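Local coordinates for protein monomethylamine methyltransferase mtmB1 (Methanosarcina barkeri, PDB 1NTH) that transfers the methyl group of monomethylamine to the corrinoid cofactor of its partner protein MtmC, an early step of methanogenesis from methylamine, at residues T155-K167 and E176-K188. Residues are numbered along the deposited sequence; the frame is centred on the assembly and turned at random.
Sequences TIVNGVMTSVRGK and EVLAAKTETRLIK
Glu183 OE1 is gripped by two N-H groups: Asn158 ND2, at 2.9 Å and nearly straight (168°), and the backbone N of Glu205. The contact belongs to the TIM barrel: strand 155-156, one of its parallel strands, runs out through a loop, strand 160-161 and a type I' turn at Val164-Lys167, then returns as helix 174-193, whose residues 176-188 pack back against the outgoing chain. Asn158 donates within its own amide plane, meeting the anti side of a carboxylate turned almost perpendicular to it (86°). The same ND2 makes a weak, bent bond to Thr184 OG1 (3.1 Å). Glu183 OE2 binds Thr206, whose hydroxyl also takes the N-H of Met161. Replacing Glu183 by an alanine would probably cost the Asn158 amide its straight bond, leave its rotation less firmly fixed, and deprive Glu205 N and the Thr206 hydroxyl of this partner. Ile187 CD1 lies over the face of the amide, 3.2 Å from Asn158 CG, and Ile187 CG2 reaches Ile156 CG2. Further along, Met161 lays its sulfur over the helix backbone at Glu183, while a bend at chi3 (76°) places CE against Leu186 CD1 (3.8 Å) and beside Thr182 CG2. Arg165 runs past Leu178 to neighbouring subunits, where its guanidinium hydrogen-bonds Met193 O of the second subunit through NH1 and forms a salt bridge with Asp8 of the third subunit through NH2. Val164, with CG2 anti to its own N, presses that methyl on Leu178 CD2 at 3.6 Å, and CD2 is touched again by Arg165 CD at 3.8 Å.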
ATOM      1  N   THR A 155      17.795 -15.397  -6.410  1.00 14.74           N
ATOM      2  CA  THR A 155      17.876 -14.023  -5.919  1.00 15.58           C
ATOM      3  C   THR A 155      19.139 -13.406  -6.503  1.00 14.90           C
ATOM      4  O   THR A 155      19.977 -14.117  -7.065  1.00 14.93           O
ATOM      5  CB  THR A 155      17.968 -13.968  -4.374  1.00 16.75           C
ATOM      6  OG1 THR A 155      19.163 -14.631  -3.940  1.00 17.63           O
ATOM      7  CG2 THR A 155      16.765 -14.652  -3.745  1.00 17.61           C
ATOM      8  N   ILE A 156      19.278 -12.092  -6.364  1.00 14.87           N
ATOM      9  CA  ILE A 156      20.438 -11.392  -6.909  1.00 15.36           C
ATOM     10  C   ILE A 156      21.352 -10.837  -5.822  1.00 15.88           C
ATOM     11  O   ILE A 156      20.876 -10.316  -4.818  1.00 17.27           O
ATOM     12  CB  ILE A 156      20.005 -10.175  -7.775  1.00 16.41           C
ATOM     13  CG1 ILE A 156      19.093 -10.623  -8.923  1.00 16.60           C
ATOM     14  CG2 ILE A 156      21.241  -9.434  -8.298  1.00 17.43           C
ATOM     15  CD1 ILE A 156      19.741 -11.566  -9.919  1.00 17.55           C
ATOM     16  N   VAL A 157      22.663 -10.973  -6.009  1.00 14.75           N
ATOM     17  CA  VAL A 157      23.601 -10.361  -5.076  1.00 14.85           C
ATOM     18  C   VAL A 157      24.190  -9.204  -5.886  1.00 14.84           C
ATOM     19  O   VAL A 157      24.818  -9.403  -6.927  1.00 17.10           O
ATOM     20  CB  VAL A 157      24.708 -11.329  -4.584  1.00 15.21           C
ATOM     21  CG1 VAL A 157      25.332 -12.088  -5.743  1.00 17.10           C
ATOM     22  CG2 VAL A 157      25.762 -10.533  -3.827  1.00 15.72           C
ATOM     23  N   ASN A 158      23.958  -7.991  -5.401  1.00 14.86           N
ATOM     24  CA  ASN A 158      24.374  -6.771  -6.083  1.00 15.53           C
ATOM     25  C   ASN A 158      25.851  -6.554  -6.388  1.00 15.92           C
ATOM     26  O   ASN A 158      26.734  -6.949  -5.625  1.00 16.78           O
ATOM     27  CB  ASN A 158      23.881  -5.552  -5.303  1.00 16.38           C
ATOM     28  CG  ASN A 158      22.378  -5.555  -5.093  1.00 15.45           C
ATOM     29  OD1 ASN A 158      21.672  -6.466  -5.538  1.00 17.13           O
ATOM     30  ND2 ASN A 158      21.881  -4.531  -4.410  1.00 14.68           N
ATOM     31  N   GLY A 159      26.092  -5.892  -7.513  1.00 16.77           N
ATOM     32  CA  GLY A 159      27.442  -5.536  -7.901  1.00 16.11           C
ATOM     33  C   GLY A 159      27.651  -4.121  -7.379  1.00 17.83           C
ATOM     34  O   GLY A 159      26.733  -3.524  -6.804  1.00 17.59           O
ATOM     35  N   VAL A 160      28.848  -3.579  -7.572  1.00 16.44           N
ATOM     36  CA  VAL A 160      29.177  -2.231  -7.122  1.00 17.23           C
ATOM     37  C   VAL A 160      29.226  -1.282  -8.318  1.00 17.71           C
ATOM     38  O   VAL A 160      29.855  -1.591  -9.326  1.00 19.38           O
ATOM     39  CB  VAL A 160      30.560  -2.215  -6.411  1.00 18.13           C
ATOM     40  CG1 VAL A 160      31.083  -0.788  -6.294  1.00 18.38           C
ATOM     41  CG2 VAL A 160      30.436  -2.849  -5.031  1.00 16.89           C
ATOM     42  N   MET A 161      28.560  -0.135  -8.207  1.00 17.51           N
ATOM     43  CA  MET A 161      28.562   0.853  -9.286  1.00 17.89           C
ATOM     44  C   MET A 161      29.902   1.589  -9.258  1.00 17.69           C
ATOM     45  O   MET A 161      30.245   2.194  -8.244  1.00 18.28           O
ATOM     46  CB  MET A 161      27.436   1.879  -9.088  1.00 18.86           C
ATOM     47  CG  MET A 161      26.021   1.306  -9.097  1.00 19.45           C
ATOM     48  SD  MET A 161      24.739   2.595  -9.000  1.00 20.67           S
ATOM     49  CE  MET A 161      24.773   3.225 -10.699  1.00 20.15           C
ATOM     50  N   THR A 162      30.664   1.540 -10.348  1.00 18.96           N
ATOM     51  CA  THR A 162      31.945   2.243 -10.360  1.00 19.77           C
ATOM     52  C   THR A 162      31.698   3.745 -10.427  1.00 19.99           C
ATOM     53  O   THR A 162      32.559   4.543 -10.062  1.00 20.38           O
ATOM     54  CB  THR A 162      32.852   1.802 -11.536  1.00 20.40           C
ATOM     55  OG1 THR A 162      32.159   1.953 -12.781  1.00 24.04           O
ATOM     56  CG2 THR A 162      33.272   0.347 -11.358  1.00 20.63           C
ATOM     57  N   SER A 163      30.514   4.127 -10.898  1.00 19.38           N
ATOM     58  CA  SER A 163      30.141   5.533 -10.962  1.00 19.10           C
ATOM     59  C   SER A 163      28.627   5.663 -11.019  1.00 18.88           C
ATOM     60  O   SER A 163      27.923   4.725 -11.397  1.00 18.96           O
ATOM     61  CB  SER A 163      30.759   6.225 -12.191  1.00 19.99           C
ATOM     62  OG  SER A 163      30.164   5.792 -13.406  1.00 21.38           O
ATOM     63  N   VAL A 164      28.131   6.820 -10.599  1.00 18.87           N
ATOM     64  CA  VAL A 164      26.708   7.112 -10.656  1.00 19.59           C
ATOM     65  C   VAL A 164      26.657   8.537 -11.205  1.00 20.24           C
ATOM     66  O   VAL A 164      27.284   9.447 -10.658  1.00 18.92           O
ATOM     67  CB  VAL A 164      26.031   6.990  -9.263  1.00 21.38           C
ATOM     68  CG1 VAL A 164      26.621   7.990  -8.278  1.00 22.11           C
ATOM     69  CG2 VAL A 164      24.531   7.178  -9.413  1.00 23.14           C
ATOM     70  N   ARG A 165      25.932   8.718 -12.305  1.00 19.96           N
ATOM     71  CA  ARG A 165      25.862  10.013 -12.970  1.00 21.53           C
ATOM     72  C   ARG A 165      27.281  10.471 -13.319  1.00 21.98           C
ATOM     73  O   ARG A 165      27.613  11.655 -13.252  1.00 21.40           O
ATOM     74  CB  ARG A 165      25.130  11.046 -12.100  1.00 23.41           C
ATOM     75  CG  ARG A 165      23.623  11.043 -12.365  1.00 24.27           C
ATOM     76  CD  ARG A 165      22.818  11.857 -11.361  1.00 25.39           C
ATOM     77  NE  ARG A 165      23.181  13.271 -11.329  1.00 23.60           N
ATOM     78  CZ  ARG A 165      22.539  14.178 -10.599  1.00 22.89           C
ATOM     79  NH1 ARG A 165      21.503  13.814  -9.853  1.00 20.20           N
ATOM     80  NH2 ARG A 165      22.941  15.442 -10.596  1.00 22.85           N
ATOM     81  N   GLY A 166      28.111   9.495 -13.684  1.00 21.47           N
ATOM     82  CA  GLY A 166      29.484   9.762 -14.080  1.00 21.29           C
ATOM     83  C   GLY A 166      30.465  10.145 -12.988  1.00 22.89           C
ATOM     84  O   GLY A 166      31.585  10.566 -13.284  1.00 23.67           O
ATOM     85  N   LYS A 167      30.065   9.985 -11.733  1.00 21.26           N
ATOM     86  CA  LYS A 167      30.927  10.340 -10.609  1.00 22.04           C
ATOM     87  C   LYS A 167      31.145   9.165  -9.662  1.00 22.27           C
ATOM     88  O   LYS A 167      30.256   8.334  -9.469  1.00 20.93           O
ATOM     89  CB  LYS A 167      30.302  11.500  -9.828  1.00 23.87           C
ATOM     90  CG  LYS A 167      30.143  12.786 -10.625  1.00 26.60           C
ATOM     91  CD  LYS A 167      31.480  13.474 -10.853  0.60 29.46           C
ATOM     92  CE  LYS A 167      31.298  14.789 -11.593  0.60 30.65           C
ATOM     93  NZ  LYS A 167      32.589  15.510 -11.753  0.60 30.87           N
ATOM     94  N   GLU A 176      27.452   8.779  -2.672  1.00 15.99           N
ATOM     95  CA  GLU A 176      27.368   7.471  -2.029  1.00 15.25           C
ATOM     96  C   GLU A 176      25.905   7.170  -1.719  1.00 15.79           C
ATOM     97  O   GLU A 176      25.441   6.043  -1.899  1.00 15.25           O
ATOM     98  CB  GLU A 176      28.183   7.432  -0.731  1.00 17.27           C
ATOM     99  CG  GLU A 176      28.058   6.093  -0.018  1.00 18.73           C
ATOM    100  CD  GLU A 176      28.747   6.053   1.330  1.00 19.13           C
ATOM    101  OE1 GLU A 176      28.675   7.055   2.073  1.00 20.21           O
ATOM    102  OE2 GLU A 176      29.343   5.005   1.655  1.00 22.19           O
ATOM    103  N   VAL A 177      25.182   8.185  -1.250  1.00 15.61           N
ATOM    104  CA  VAL A 177      23.761   8.028  -0.938  1.00 15.85           C
ATOM    105  C   VAL A 177      23.006   7.725  -2.231  1.00 14.94           C
ATOM    106  O   VAL A 177      22.185   6.805  -2.284  1.00 16.10           O
ATOM    107  CB  VAL A 177      23.179   9.309  -0.289  1.00 15.47           C
ATOM    108  CG1 VAL A 177      21.649   9.260  -0.279  1.00 14.99           C
ATOM    109  CG2 VAL A 177      23.693   9.439   1.141  1.00 15.75           C
ATOM    110  N   LEU A 178      23.289   8.500  -3.275  1.00 14.25           N
ATOM    111  CA  LEU A 178      22.635   8.297  -4.566  1.00 15.07           C
ATOM    112  C   LEU A 178      22.878   6.873  -5.068  1.00 16.10           C
ATOM    113  O   LEU A 178      21.950   6.202  -5.530  1.00 16.70           O
ATOM    114  CB  LEU A 178      23.157   9.312  -5.596  1.00 15.47           C
ATOM    115  CG  LEU A 178      22.591   9.191  -7.016  1.00 17.81           C
ATOM    116  CD1 LEU A 178      21.077   9.369  -6.984  1.00 18.95           C
ATOM    117  CD2 LEU A 178      23.232  10.239  -7.918  1.00 19.81           C
ATOM    118  N   ALA A 179      24.121   6.407  -4.973  1.00 15.58           N
ATOM    119  CA  ALA A 179      24.455   5.061  -5.428  1.00 15.36           C
ATOM    120  C   ALA A 179      23.761   3.986  -4.598  1.00 16.26           C
ATOM    121  O   ALA A 179      23.308   2.977  -5.139  1.00 16.14           O
ATOM    122  CB  ALA A 179      25.976   4.849  -5.396  1.00 16.24           C
ATOM    123  N   ALA A 180      23.671   4.202  -3.288  1.00 14.73           N
ATOM    124  CA  ALA A 180      23.034   3.232  -2.404  1.00 14.77           C
ATOM    125  C   ALA A 180      21.575   2.989  -2.796  1.00 15.50           C
ATOM    126  O   ALA A 180      21.111   1.848  -2.805  1.00 16.47           O
ATOM    127  CB  ALA A 180      23.114   3.711  -0.952  1.00 16.54           C
ATOM    128  N   LYS A 181      20.856   4.060  -3.113  1.00 15.23           N
ATOM    129  CA  LYS A 181      19.456   3.923  -3.507  1.00 14.34           C
ATOM    130  C   LYS A 181      19.350   3.425  -4.944  1.00 15.84           C
ATOM    131  O   LYS A 181      18.581   2.509  -5.242  1.00 15.41           O
ATOM    132  CB  LYS A 181      18.724   5.265  -3.394  1.00 14.87           C
ATOM    133  CG  LYS A 181      18.646   5.841  -1.988  1.00 14.54           C
ATOM    134  CD  LYS A 181      17.799   7.106  -1.984  1.00 16.25           C
ATOM    135  CE  LYS A 181      17.871   7.852  -0.654  1.00 16.50           C
ATOM    136  NZ  LYS A 181      17.268   7.097   0.484  1.00 15.89           N
ATOM    137  N   THR A 182      20.148   4.023  -5.827  1.00 15.15           N
ATOM    138  CA  THR A 182      20.132   3.690  -7.251  1.00 15.11           C
ATOM    139  C   THR A 182      20.506   2.248  -7.585  1.00 15.42           C
ATOM    140  O   THR A 182      19.894   1.619  -8.454  1.00 15.29           O
ATOM    141  CB  THR A 182      21.067   4.642  -8.024  1.00 15.58           C
ATOM    142  OG1 THR A 182      20.641   5.993  -7.812  1.00 15.96           O
ATOM    143  CG2 THR A 182      21.048   4.336  -9.516  1.00 17.45           C
ATOM    144  N   GLU A 183      21.518   1.734  -6.897  1.00 14.92           N
ATOM    145  CA  GLU A 183      21.999   0.375  -7.104  1.00 15.17           C
ATOM    146  C   GLU A 183      20.860  -0.642  -7.194  1.00 15.30           C
ATOM    147  O   GLU A 183      20.696  -1.318  -8.210  1.00 13.52           O
ATOM    148  CB  GLU A 183      22.944   0.017  -5.953  1.00 16.33           C
ATOM    149  CG  GLU A 183      23.458  -1.405  -5.920  1.00 17.20           C
ATOM    150  CD  GLU A 183      24.254  -1.668  -4.652  1.00 19.19           C
ATOM    151  OE1 GLU A 183      23.791  -2.449  -3.795  1.00 19.71           O
ATOM    152  OE2 GLU A 183      25.340  -1.071  -4.509  1.00 19.96           O
ATOM    153  N   THR A 184      20.059  -0.747  -6.139  1.00 14.49           N
ATOM    154  CA  THR A 184      18.972  -1.717  -6.154  1.00 14.41           C
ATOM    155  C   THR A 184      17.823  -1.311  -7.067  1.00 13.16           C
ATOM    156  O   THR A 184      17.163  -2.175  -7.645  1.00 14.23           O
ATOM    157  CB  THR A 184      18.456  -1.993  -4.728  1.00 14.84           C
ATOM    158  OG1 THR A 184      19.511  -2.591  -3.960  1.00 16.09           O
ATOM    159  CG2 THR A 184      17.273  -2.959  -4.753  1.00 15.24           C
ATOM    160  N   ARG A 185      17.575  -0.012  -7.207  1.00 13.82           N
ATOM    161  CA  ARG A 185      16.503   0.431  -8.098  1.00 13.30           C
ATOM    162  C   ARG A 185      16.805  -0.058  -9.514  1.00 13.83           C
ATOM    163  O   ARG A 185      15.927  -0.586 -10.197  1.00 14.92           O
ATOM    164  CB  ARG A 185      16.368   1.958  -8.069  1.00 13.53           C
ATOM    165  CG  ARG A 185      15.602   2.466  -6.856  1.00 14.94           C
ATOM    166  CD  ARG A 185      15.643   3.987  -6.721  1.00 15.73           C
ATOM    167  NE  ARG A 185      14.688   4.444  -5.712  1.00 16.27           N
ATOM    168  CZ  ARG A 185      14.716   5.638  -5.124  1.00 15.84           C
ATOM    169  NH1 ARG A 185      15.659   6.518  -5.431  1.00 15.20           N
ATOM    170  NH2 ARG A 185      13.792   5.948  -4.223  1.00 16.78           N
ATOM    171  N   LEU A 186      18.052   0.098  -9.950  1.00 13.87           N
ATOM    172  CA  LEU A 186      18.439  -0.357 -11.283  1.00 14.51           C
ATOM    173  C   LEU A 186      18.399  -1.879 -11.398  1.00 13.93           C
ATOM    174  O   LEU A 186      17.956  -2.424 -12.411  1.00 14.38           O
ATOM    175  CB  LEU A 186      19.851   0.128 -11.629  1.00 14.95           C
ATOM    176  CG  LEU A 186      20.048   1.631 -11.817  1.00 17.62           C
ATOM    177  CD1 LEU A 186      21.520   1.924 -12.075  1.00 18.35           C
ATOM    178  CD2 LEU A 186      19.189   2.119 -12.979  1.00 21.62           C
ATOM    179  N   ILE A 187      18.870  -2.565 -10.362  1.00 12.87           N
ATOM    180  CA  ILE A 187      18.894  -4.021 -10.376  1.00 12.61           C
ATOM    181  C   ILE A 187      17.494  -4.616 -10.429  1.00 13.92           C
ATOM    182  O   ILE A 187      17.249  -5.571 -11.174  1.00 13.84           O
ATOM    183  CB  ILE A 187      19.679  -4.567  -9.166  1.00 13.21           C
ATOM    184  CG1 ILE A 187      21.162  -4.227  -9.347  1.00 13.26           C
ATOM    185  CG2 ILE A 187      19.483  -6.073  -9.036  1.00 14.51           C
ATOM    186  CD1 ILE A 187      22.027  -4.512  -8.131  1.00 14.94           C
ATOM    187  N   LYS A 188      16.563  -4.054  -9.664  1.00 14.32           N
ATOM    188  CA  LYS A 188      15.212  -4.579  -9.718  1.00 14.73           C
ATOM    189  C   LYS A 188      14.596  -4.260 -11.073  1.00 14.92           C
ATOM    190  O   LYS A 188      13.730  -4.988 -11.554  1.00 15.37           O
ATOM    191  CB  LYS A 188      14.372  -4.036  -8.553  1.00 14.23           C
ATOM    192  CG  LYS A 188      14.799  -4.675  -7.237  1.00 15.44           C
ATOM    193  CD  LYS A 188      13.915  -4.289  -6.066  1.00 15.63           C
ATOM    194  CE  LYS A 188      14.355  -5.054  -4.822  1.00 15.91           C
ATOM    195  NZ  LYS A 188      13.505  -4.755  -3.626  1.00 15.51           N
TER